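Local atomic coordinates of archaeal flagellar ATP-binding protein FlaH (Methanocaldococcus jannaschii DSM 2661, PDB entry 4WIA), a protein that binds ATP, probably hydrolyses it, and is thought to be a component of the archaellum, the archaeal flagellum, whose assembly it may regulate. Residues 75-79 with 219-225; 20-26 with 204-210; 6-11 with 53-57. All coordinates share one frame; numbering follows the deposited sequence.

Contact 1: 75-79 with 219-225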
loop_
_atom_site.group_PDB
_atom_site.type_symbol
_atom_site.label_atom_id
_atom_site.label_comp_id
_atom_site.label_asym_id
_atom_site.label_seq_id
_atom_site.Cartn_x
_atom_site.Cartn_y
_atom_site.Cartn_z
ATOM N N ASN A 75 17.331 4.105 -8.921
ATOM C CA ASN A 75 16.725 3.585 -10.124
ATOM C C ASN A 75 17.381 2.266 -10.578
ATOM O O ASN A 75 16.711 1.364 -11.105
ATOM C CB ASN A 75 16.833 4.620 -11.245
ATOM C CG ASN A 75 16.228 4.116 -12.512
ATOM O OD1 ASN A 75 16.934 3.780 -13.449
ATOM N ND2 ASN A 75 14.927 4.084 -12.559
ATOM N N SER A 76 18.691 2.161 -10.358
ATOM C CA SER A 76 19.459 1.009 -10.812
ATOM C C SER A 76 19.017 -0.245 -10.044
ATOM O O SER A 76 19.058 -1.316 -10.580
ATOM C CB SER A 76 20.953 1.203 -10.599
ATOM O OG SER A 76 21.276 1.165 -9.204
ATOM N N LEU A 77 18.577 -0.058 -8.812
ATOM C CA LEU A 77 18.019 -1.119 -7.997
ATOM C C LEU A 77 16.505 -1.298 -8.153
ATOM O O LEU A 77 15.885 -2.174 -7.503
ATOM C CB LEU A 77 18.312 -0.816 -6.524
ATOM C CG LEU A 77 19.809 -0.700 -6.250
ATOM C CD1 LEU A 77 20.073 -0.332 -4.819
ATOM C CD2 LEU A 77 20.581 -1.953 -6.592
ATOM N N ASN A 78 15.888 -0.514 -9.022
ATOM C CA ASN A 78 14.461 -0.562 -9.109
ATOM C C ASN A 78 13.784 -0.244 -7.806
ATOM O O ASN A 78 12.756 -0.810 -7.464
ATOM C CB ASN A 78 14.035 -1.949 -9.574
ATOM C CG ASN A 78 12.942 -1.859 -10.584
ATOM O OD1 ASN A 78 13.185 -1.839 -11.843
ATOM N ND2 ASN A 78 11.759 -1.598 -10.076
ATOM N N TYR A 79 14.361 0.721 -7.091
ATOM C CA TYR A 79 13.752 1.292 -5.936
ATOM C C TYR A 79 13.514 2.744 -6.265
ATOM O O TYR A 79 13.891 3.616 -5.463
ATOM C CB TYR A 79 14.708 1.279 -4.724
ATOM C CG TYR A 79 15.064 -0.042 -4.129
ATOM C CD1 TYR A 79 14.195 -1.135 -4.202
ATOM C CD2 TYR A 79 16.297 -0.226 -3.517
ATOM C CE1 TYR A 79 14.515 -2.341 -3.632
ATOM C CE2 TYR A 79 16.653 -1.459 -2.987
ATOM C CZ TYR A 79 15.748 -2.504 -3.042
ATOM O OH TYR A 79 16.091 -3.737 -2.536
ATOM N N VAL A 219 23.396 -8.131 -4.460
ATOM C CA VAL A 219 22.757 -6.950 -4.994
ATOM C C VAL A 219 22.572 -7.210 -6.477
ATOM O O VAL A 219 23.543 -7.443 -7.175
ATOM C CB VAL A 219 23.615 -5.696 -4.730
ATOM C CG1 VAL A 219 22.969 -4.467 -5.354
ATOM C CG2 VAL A 219 23.830 -5.491 -3.219
ATOM N N GLU A 220 21.324 -7.186 -6.948
ATOM C CA GLU A 220 21.036 -7.542 -8.337
ATOM C C GLU A 220 20.461 -6.342 -9.075
ATOM O O GLU A 220 19.568 -5.634 -8.535
ATOM C CB GLU A 220 20.045 -8.743 -8.427
ATOM C CG GLU A 220 20.562 -10.094 -7.927
ATOM C CD GLU A 220 21.612 -10.747 -8.791
ATOM O OE1 GLU A 220 22.088 -10.125 -9.758
ATOM O OE2 GLU A 220 21.941 -11.916 -8.487
ATOM N N PRO A 221 20.979 -6.086 -10.296
ATOM C CA PRO A 221 20.434 -5.009 -11.158
ATOM C C PRO A 221 18.903 -5.108 -11.285
ATOM O O PRO A 221 18.375 -6.214 -11.530
ATOM C CB PRO A 221 21.123 -5.233 -12.532
ATOM C CG PRO A 221 22.294 -6.113 -12.273
ATOM C CD PRO A 221 22.138 -6.771 -10.915
ATOM N N LYS A 222 18.214 -3.976 -11.049
ATOM C CA LYS A 222 16.748 -3.838 -11.246
ATOM C C LYS A 222 15.879 -4.732 -10.338
ATOM O O LYS A 222 14.680 -4.992 -10.628
ATOM C CB LYS A 222 16.383 -4.055 -12.733
ATOM C CG LYS A 222 17.148 -3.190 -13.712
ATOM C CD LYS A 222 16.974 -1.700 -13.422
ATOM C CE LYS A 222 15.794 -1.070 -14.196
ATOM N NZ LYS A 222 14.651 -0.501 -13.391
ATOM N N ILE A 223 16.510 -5.208 -9.258
ATOM C CA ILE A 223 15.834 -5.911 -8.173
ATOM C C ILE A 223 16.229 -5.260 -6.842
ATOM O O ILE A 223 15.385 -4.858 -6.038
ATOM C CB ILE A 223 16.253 -7.405 -8.136
ATOM C CG1 ILE A 223 15.803 -8.113 -9.413
ATOM C CG2 ILE A 223 15.717 -8.083 -6.863
ATOM C CD1 ILE A 223 16.339 -9.529 -9.558
ATOM N N GLY A 224 17.538 -5.097 -6.655
ATOM C CA GLY A 224 18.079 -4.587 -5.424
ATOM C C GLY A 224 18.563 -5.816 -4.700
ATOM O O GLY A 224 19.214 -6.690 -5.281
ATOM N N ILE A 225 18.262 -5.837 -3.413
ATOM C CA ILE A 225 18.612 -6.914 -2.554
ATOM C C ILE A 225 17.830 -8.151 -3.037
ATOM O O ILE A 225 16.601 -8.146 -3.021
ATOM C CB ILE A 225 18.163 -6.578 -1.108
ATOM C CG1 ILE A 225 19.049 -5.578 -0.444
ATOM C CG2 ILE A 225 18.219 -7.768 -0.183
ATOM C CD1 ILE A 225 19.022 -4.293 -1.168
HETATM O O HOH W 1 14.828 -6.201 -2.644
#
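S76 and K222 join the end of a helix to the turn of a β hairpin through their backbones: K222 N donates to S76 O at 2.8 Å, with an N-H...O angle of 154° and the donor in the carbonyl plane. The lysine side chain adds a second polar link. With CG beside the backbone N (chi1 -53°), the chain bends at each later torsion and passes S76 O and N75 O, bringing NZ to N78 OD1 at a short 2.5 Å, tilted from the plane of that carbonyl. The third polar link is at Y79, whose OH accepts from I225 N at 3.1 Å and donates to a water, which in turn donates to I225 O; the phenol is thus tied to both backbone polar groups of I225.

Within the backbones, N78, with positive phi, closes helix 67-76 in a Schellman motif. I223 and G224 together face E220 in a classic β bulge, with E220 O accepting from both of their amides. L77 O and I223 O, two acceptors, stand 3.1 Å apart; R13 bonds to I223 O and to N78 O.

Apolar contacts are fewer. L77 CD2 meets V219 CG1 at 3.7 Å, and I225 CD1 approaches the edge of the Y79 ring, 3.3 Å from OH. G224 lies close to the phenol oxygen, its CA 3.6 Å from Y79 OH; a CB at this position would collide with that oxygen.

The turn belongs to the hairpin of strands 214-220 and 224-227 at one end of the mixed sheet, and helix 67-76 ends against it. Helix 40-53 packs against the same residues: Y79 meets Y49 ring to ring, and I225 touches V42, a probable ATP-binding residue.

Contact 2: 20-26 with 204-210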
loop_
_atom_site.group_PDB
_atom_site.type_symbol
_atom_site.label_atom_id
_atom_site.label_comp_id
_atom_site.label_asym_id
_atom_site.label_seq_id
_atom_site.Cartn_x
_atom_site.Cartn_y
_atom_site.Cartn_z
ATOM N N ILE A 20 13.473 -10.018 9.656
ATOM C CA ILE A 20 13.712 -9.088 10.770
ATOM C C ILE A 20 12.565 -9.129 11.791
ATOM O O ILE A 20 12.551 -8.343 12.749
ATOM C CB ILE A 20 13.893 -7.686 10.306
ATOM C CG1 ILE A 20 12.629 -7.152 9.654
ATOM C CG2 ILE A 20 15.084 -7.624 9.377
ATOM C CD1 ILE A 20 12.751 -5.668 9.385
ATOM N N GLY A 21 11.699 -10.141 11.666
ATOM C CA GLY A 21 10.702 -10.477 12.704
ATOM C C GLY A 21 9.406 -9.745 12.517
ATOM O O GLY A 21 8.602 -9.751 13.425
ATOM N N GLY A 22 9.180 -9.160 11.334
ATOM C CA GLY A 22 7.910 -8.499 11.013
ATOM C C GLY A 22 8.036 -7.073 10.548
ATOM O O GLY A 22 7.175 -6.575 9.835
ATOM N N GLY A 23 9.076 -6.371 11.015
ATOM C CA GLY A 23 9.243 -4.966 10.764
ATOM C C GLY A 23 10.339 -4.417 11.655
ATOM O O GLY A 23 11.009 -5.170 12.367
ATOM N N ILE A 24 10.509 -3.099 11.642
ATOM C CA ILE A 24 11.499 -2.476 12.450
ATOM C C ILE A 24 10.768 -1.797 13.609
ATOM O O ILE A 24 9.806 -1.101 13.369
ATOM C CB ILE A 24 12.238 -1.421 11.646
ATOM C CG1 ILE A 24 13.062 -2.052 10.535
ATOM C CG2 ILE A 24 13.149 -0.598 12.573
ATOM C CD1 ILE A 24 14.247 -2.873 11.013
ATOM N N PRO A 25 11.177 -2.071 14.863
ATOM C CA PRO A 25 10.474 -1.420 15.970
ATOM C C PRO A 25 10.685 0.074 15.963
ATOM O O PRO A 25 11.808 0.585 15.762
ATOM C CB PRO A 25 11.098 -2.030 17.235
ATOM C CG PRO A 25 11.725 -3.296 16.780
ATOM C CD PRO A 25 12.159 -3.057 15.345
ATOM N N HIS A 26 9.595 0.775 16.151
ATOM C CA HIS A 26 9.667 2.192 16.464
ATOM C C HIS A 26 10.665 2.452 17.615
ATOM O O HIS A 26 10.768 1.657 18.521
ATOM C CB HIS A 26 8.258 2.725 16.768
ATOM C CG HIS A 26 7.468 2.993 15.522
ATOM N ND1 HIS A 26 6.287 2.363 15.214
ATOM C CD2 HIS A 26 7.719 3.819 14.489
ATOM C CE1 HIS A 26 5.856 2.762 14.030
ATOM N NE2 HIS A 26 6.703 3.658 13.577
ATOM N N TYR A 204 19.576 -7.090 18.899
ATOM C CA TYR A 204 18.283 -6.654 18.438
ATOM C C TYR A 204 17.374 -6.490 19.615
ATOM O O TYR A 204 16.571 -7.354 19.907
ATOM C CB TYR A 204 17.689 -7.706 17.461
ATOM C CG TYR A 204 16.551 -7.232 16.539
ATOM C CD1 TYR A 204 16.041 -5.948 16.618
ATOM C CD2 TYR A 204 15.974 -8.103 15.617
ATOM C CE1 TYR A 204 14.997 -5.543 15.783
ATOM C CE2 TYR A 204 14.944 -7.730 14.794
ATOM C CZ TYR A 204 14.452 -6.446 14.863
ATOM O OH TYR A 204 13.430 -6.047 14.010
ATOM N N ASN A 205 17.491 -5.378 20.323
ATOM C CA ASN A 205 16.551 -5.060 21.396
ATOM C C ASN A 205 15.182 -4.808 20.781
ATOM O O ASN A 205 15.042 -4.157 19.704
ATOM C CB ASN A 205 16.940 -3.787 22.125
ATOM C CG ASN A 205 18.321 -3.839 22.742
ATOM O OD1 ASN A 205 18.860 -4.893 23.014
ATOM N ND2 ASN A 205 18.915 -2.650 22.950
HETATM N N MSE A 206 14.178 -5.208 21.520
HETATM C CA MSE A 206 12.782 -5.031 21.145
HETATM C C MSE A 206 12.455 -5.839 19.907
HETATM O O MSE A 206 11.472 -5.535 19.159
HETATM C CB MSE A 206 12.410 -3.568 20.938
HETATM C CG MSE A 206 13.133 -2.548 21.822
HETATM SE SE MSE A 206 12.480 -0.733 21.384
HETATM C CE MSE A 206 13.949 -0.040 20.283
ATOM N N ALA A 207 13.269 -6.875 19.661
ATOM C CA ALA A 207 13.039 -7.749 18.497
ATOM C C ALA A 207 11.584 -8.096 18.529
ATOM O O ALA A 207 11.098 -8.582 19.533
ATOM C CB ALA A 207 13.890 -8.996 18.603
ATOM N N PRO A 208 10.856 -7.760 17.487
ATOM C CA PRO A 208 9.406 -7.940 17.447
ATOM C C PRO A 208 8.940 -9.342 17.169
ATOM O O PRO A 208 7.730 -9.606 17.193
ATOM C CB PRO A 208 9.013 -7.129 16.249
ATOM C CG PRO A 208 10.169 -7.255 15.352
ATOM C CD PRO A 208 11.366 -7.214 16.222
ATOM N N GLY A 209 9.863 -10.249 16.915
ATOM C CA GLY A 209 9.506 -11.651 16.708
ATOM C C GLY A 209 10.731 -12.415 16.311
ATOM O O GLY A 209 11.833 -11.827 16.186
ATOM N N SER A 210 10.534 -13.707 16.096
ATOM C CA SER A 210 11.607 -14.577 15.707
ATOM C C SER A 210 12.278 -13.998 14.475
ATOM O O SER A 210 11.593 -13.502 13.582
ATOM C CB SER A 210 11.043 -15.949 15.412
ATOM O OG SER A 210 12.105 -16.855 15.335
#
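P25 lays its ring across three residues of the 204-210 loop, CD against Y204 CE1 at 3.8 Å, CG against P208 CD at 4.0 Å and, closer still, CG 3.3 Å from M206 O. Two turn motifs face each other here: a Schellman motif with G21 as its C-prime residue, which ends helix 16-19, and a type II β turn from Y204 to A207, in which M206 takes the positive-phi position. M206 is a selenomethionine in the crystal; its CB packs against P25 CB, and its bent end carries CE to the carbonyl of H26.

At the helix end, G21 and G209 come within 4.3 Å between CA atoms. A side chain on G21 would run into G209 O, and the bare CA instead makes a CA-H...O contact with S210 O at 3.3 Å. P208 CG fills in beside this, leaning on the carbonyl oxygens of I20, G21 and G23.

The loop follows strand 194-204 of the mixed sheet, whereas strand 24-25 pairs with strand 6-7 in a small separate sheet, so the contact joins the small sheet to the loop that leaves the large one, away from the nucleotide site. M182 of strand 182-191 touches both I24 and Y204, and Y211 meets the Y204 ring edge-to-face.

With CG anti to the backbone N (chi1 -161°), the Y204 ring reaches the I20 carbonyl edge-on while A207 CA lies over the centre of one face. Its hydroxyl OH donates to I20 O at 2.8 Å, in the carbonyl plane and at a C=O...O angle of 151°; G23 O is also near but badly angled for a bond.

Contact 3: 6-11 with 53-57. With SO4 (sulfate ion), chain J.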
loop_
_atom_site.group_PDB
_atom_site.type_symbol
_atom_site.label_atom_id
_atom_site.label_comp_id
_atom_site.label_asym_id
_atom_site.label_seq_id
_atom_site.Cartn_x
_atom_site.Cartn_y
_atom_site.Cartn_z
ATOM N N LEU A 6 5.376 -1.320 15.340
ATOM C CA LEU A 6 6.220 -1.884 14.262
ATOM C C LEU A 6 6.131 -1.106 12.985
ATOM O O LEU A 6 5.069 -0.975 12.406
ATOM C CB LEU A 6 5.781 -3.334 13.967
ATOM C CG LEU A 6 6.899 -4.352 13.786
ATOM C CD1 LEU A 6 7.647 -4.459 15.105
ATOM C CD2 LEU A 6 6.359 -5.742 13.399
ATOM N N ALA A 7 7.245 -0.605 12.513
ATOM C CA ALA A 7 7.240 0.043 11.256
ATOM C C ALA A 7 7.480 -0.982 10.134
ATOM O O ALA A 7 8.423 -1.745 10.200
ATOM C CB ALA A 7 8.324 1.082 11.225
ATOM N N ARG A 8 6.631 -0.946 9.117
ATOM C CA ARG A 8 6.654 -1.914 8.027
ATOM C C ARG A 8 7.529 -1.529 6.874
ATOM O O ARG A 8 7.636 -0.365 6.494
ATOM C CB ARG A 8 5.263 -2.136 7.601
ATOM C CG ARG A 8 4.446 -2.704 8.761
ATOM C CD ARG A 8 3.324 -3.536 8.216
ATOM N NE ARG A 8 3.660 -4.972 8.258
ATOM C CZ ARG A 8 3.017 -5.907 7.570
ATOM N NH1 ARG A 8 2.026 -5.556 6.747
ATOM N NH2 ARG A 8 3.394 -7.188 7.657
ATOM N N ILE A 9 8.265 -2.507 6.411
ATOM C CA ILE A 9 9.177 -2.358 5.322
ATOM C C ILE A 9 8.839 -3.348 4.161
ATOM O O ILE A 9 9.641 -3.494 3.225
ATOM C CB ILE A 9 10.628 -2.615 5.776
ATOM C CG1 ILE A 9 10.739 -3.962 6.472
ATOM C CG2 ILE A 9 11.091 -1.533 6.719
ATOM C CD1 ILE A 9 11.896 -4.801 6.006
ATOM N N ASP A 10 7.656 -3.931 4.202
ATOM C CA ASP A 10 7.283 -5.001 3.303
ATOM C C ASP A 10 7.323 -4.658 1.840
ATOM O O ASP A 10 6.752 -3.698 1.435
ATOM C CB ASP A 10 5.839 -5.379 3.560
ATOM C CG ASP A 10 5.524 -5.589 4.986
ATOM O OD1 ASP A 10 6.186 -5.096 5.880
ATOM O OD2 ASP A 10 4.555 -6.253 5.223
ATOM N N LEU A 11 7.923 -5.525 1.048
ATOM C CA LEU A 11 7.793 -5.510 -0.388
ATOM C C LEU A 11 7.421 -6.866 -0.946
ATOM O O LEU A 11 7.766 -7.913 -0.390
ATOM C CB LEU A 11 9.143 -5.098 -0.985
ATOM C CG LEU A 11 9.729 -3.764 -0.563
ATOM C CD1 LEU A 11 11.051 -3.551 -1.255
ATOM C CD2 LEU A 11 8.811 -2.624 -0.934
ATOM N N GLN A 53 7.303 2.984 0.728
ATOM C CA GLN A 53 6.178 2.319 0.079
ATOM C C GLN A 53 5.098 2.013 1.088
ATOM O O GLN A 53 3.940 1.880 0.729
ATOM C CB GLN A 53 6.648 1.003 -0.574
ATOM C CG GLN A 53 7.525 1.211 -1.789
ATOM C CD GLN A 53 6.754 1.904 -2.859
ATOM O OE1 GLN A 53 5.668 1.498 -3.212
ATOM N NE2 GLN A 53 7.279 2.937 -3.363
ATOM N N ASN A 54 5.464 1.867 2.353
ATOM C CA ASN A 54 4.461 1.623 3.378
ATOM C C ASN A 54 3.968 2.887 4.098
ATOM O O ASN A 54 3.428 2.794 5.176
ATOM C CB ASN A 54 4.990 0.578 4.355
ATOM C CG ASN A 54 4.980 -0.792 3.722
ATOM O OD1 ASN A 54 3.997 -1.462 3.780
ATOM N ND2 ASN A 54 6.085 -1.205 3.135
ATOM N N ARG A 55 4.173 4.042 3.471
ATOM C CA ARG A 55 3.569 5.331 3.880
ATOM C C ARG A 55 4.250 5.968 5.091
ATOM O O ARG A 55 3.653 6.785 5.768
ATOM C CB ARG A 55 2.066 5.212 4.129
ATOM C CG ARG A 55 1.283 4.546 2.994
ATOM C CD ARG A 55 1.365 5.380 1.730
ATOM N NE ARG A 55 0.808 4.663 0.620
ATOM C CZ ARG A 55 0.596 5.152 -0.604
ATOM N NH1 ARG A 55 0.121 4.341 -1.534
ATOM N NH2 ARG A 55 0.779 6.416 -0.908
ATOM N N TYR A 56 5.512 5.616 5.309
ATOM C CA TYR A 56 6.394 6.379 6.197
ATOM C C TYR A 56 7.225 7.450 5.416
ATOM O O TYR A 56 7.329 7.409 4.201
ATOM C CB TYR A 56 7.321 5.453 6.959
ATOM C CG TYR A 56 6.587 4.394 7.757
ATOM C CD1 TYR A 56 6.140 4.663 9.036
ATOM C CD2 TYR A 56 6.315 3.137 7.215
ATOM C CE1 TYR A 56 5.460 3.729 9.778
ATOM C CE2 TYR A 56 5.628 2.184 7.938
ATOM C CZ TYR A 56 5.204 2.480 9.208
ATOM O OH TYR A 56 4.576 1.588 9.955
ATOM N N SER A 57 7.728 8.450 6.139
ATOM C CA SER A 57 8.572 9.451 5.555
ATOM C C SER A 57 10.004 9.153 5.972
ATOM O O SER A 57 10.214 8.578 7.006
ATOM C CB SER A 57 8.174 10.829 6.028
ATOM O OG SER A 57 8.155 10.910 7.456
HETATM S S SO4 J . 2.557 9.460 -0.613
HETATM O O1 SO4 J . 1.388 9.794 -1.491
HETATM O O2 SO4 J . 2.201 8.290 0.267
HETATM O O3 SO4 J . 3.841 9.154 -1.211
HETATM O O4 SO4 J . 2.705 10.691 0.256
#
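Q53, in the last turn of helix 40-53, meets L11 through its aliphatic part, CG lying 4.1 Å from L11 CD2 with the two side chains at about a right angle. Its chain then bends away, and OE1 is hydrogen-bonded to R55 of the second subunit.

N54, the first residue beyond the helix, points at the 6-11 segment. Its CB rests 3.5 Å from R8 O, and ND2 donates to D10 O at 3.1 Å along a fairly straight path (159°), with the acceptor almost in the plane of the amide. CG lies beside the backbone N (chi1 -73°), the rotation that brings ND2 to D10 O; ND2 is also bonded to G50 O, so two backbone carbonyls hold the amide in place. With an alanine here, the carbonyl oxygens of D10 and G50 would probably lose the amide that links them, and a gap would be likely beside R8 CB, where the amide had packed.

R55, at positive phi, is the C-prime residue of the Schellman motif that ends helix 40-53, the helix following the probable Walker A loop of this P-loop NTPase. It turns outward to the subunit interface: NH2 donates at 2.6 Å to O2 of a sulfate ion, probably from the crystallisation liquor, and the anion is held as well by K84 and by S12 and R13 of the third subunit, while NH1 reaches Q53 of that subunit.

Y56 comes back to the 6-11 segment. A7 CB lies over one face of its ring, 4.0 Å from CZ, and the hydroxyl oxygen sits 3.3 Å from A7 CA, where R8 N makes a weak bond to Y56 OH at 3.4 Å. The backbone oxygen of Y56 is hydrogen-bonded to S12 OG of the third subunit.

Contacts 2 and 3 adjoin, their centres 14 Å apart, and share the two-stranded sheet of 6-7 and 24-25: I24 O probably accepts from A7 N, and L6 packs on P208. Contact 1 lies farther off, its centre about 18 Å from that of contact 3 and 25 Å from that of contact 2. Along the chain, contact 3 closes before contact 1 opens, while contact 2 crosses both. Helix 40-53 connects contacts 1 and 3: its flank packs on Y79 and I225, and its last residue, Q53, and the turn after it form the second segment of contact 3. The contacts thus bring the N-terminal segment and the antiparallel strands up against the P-loop NTPase core, and contacts 1 and 3 both reach the second subunit.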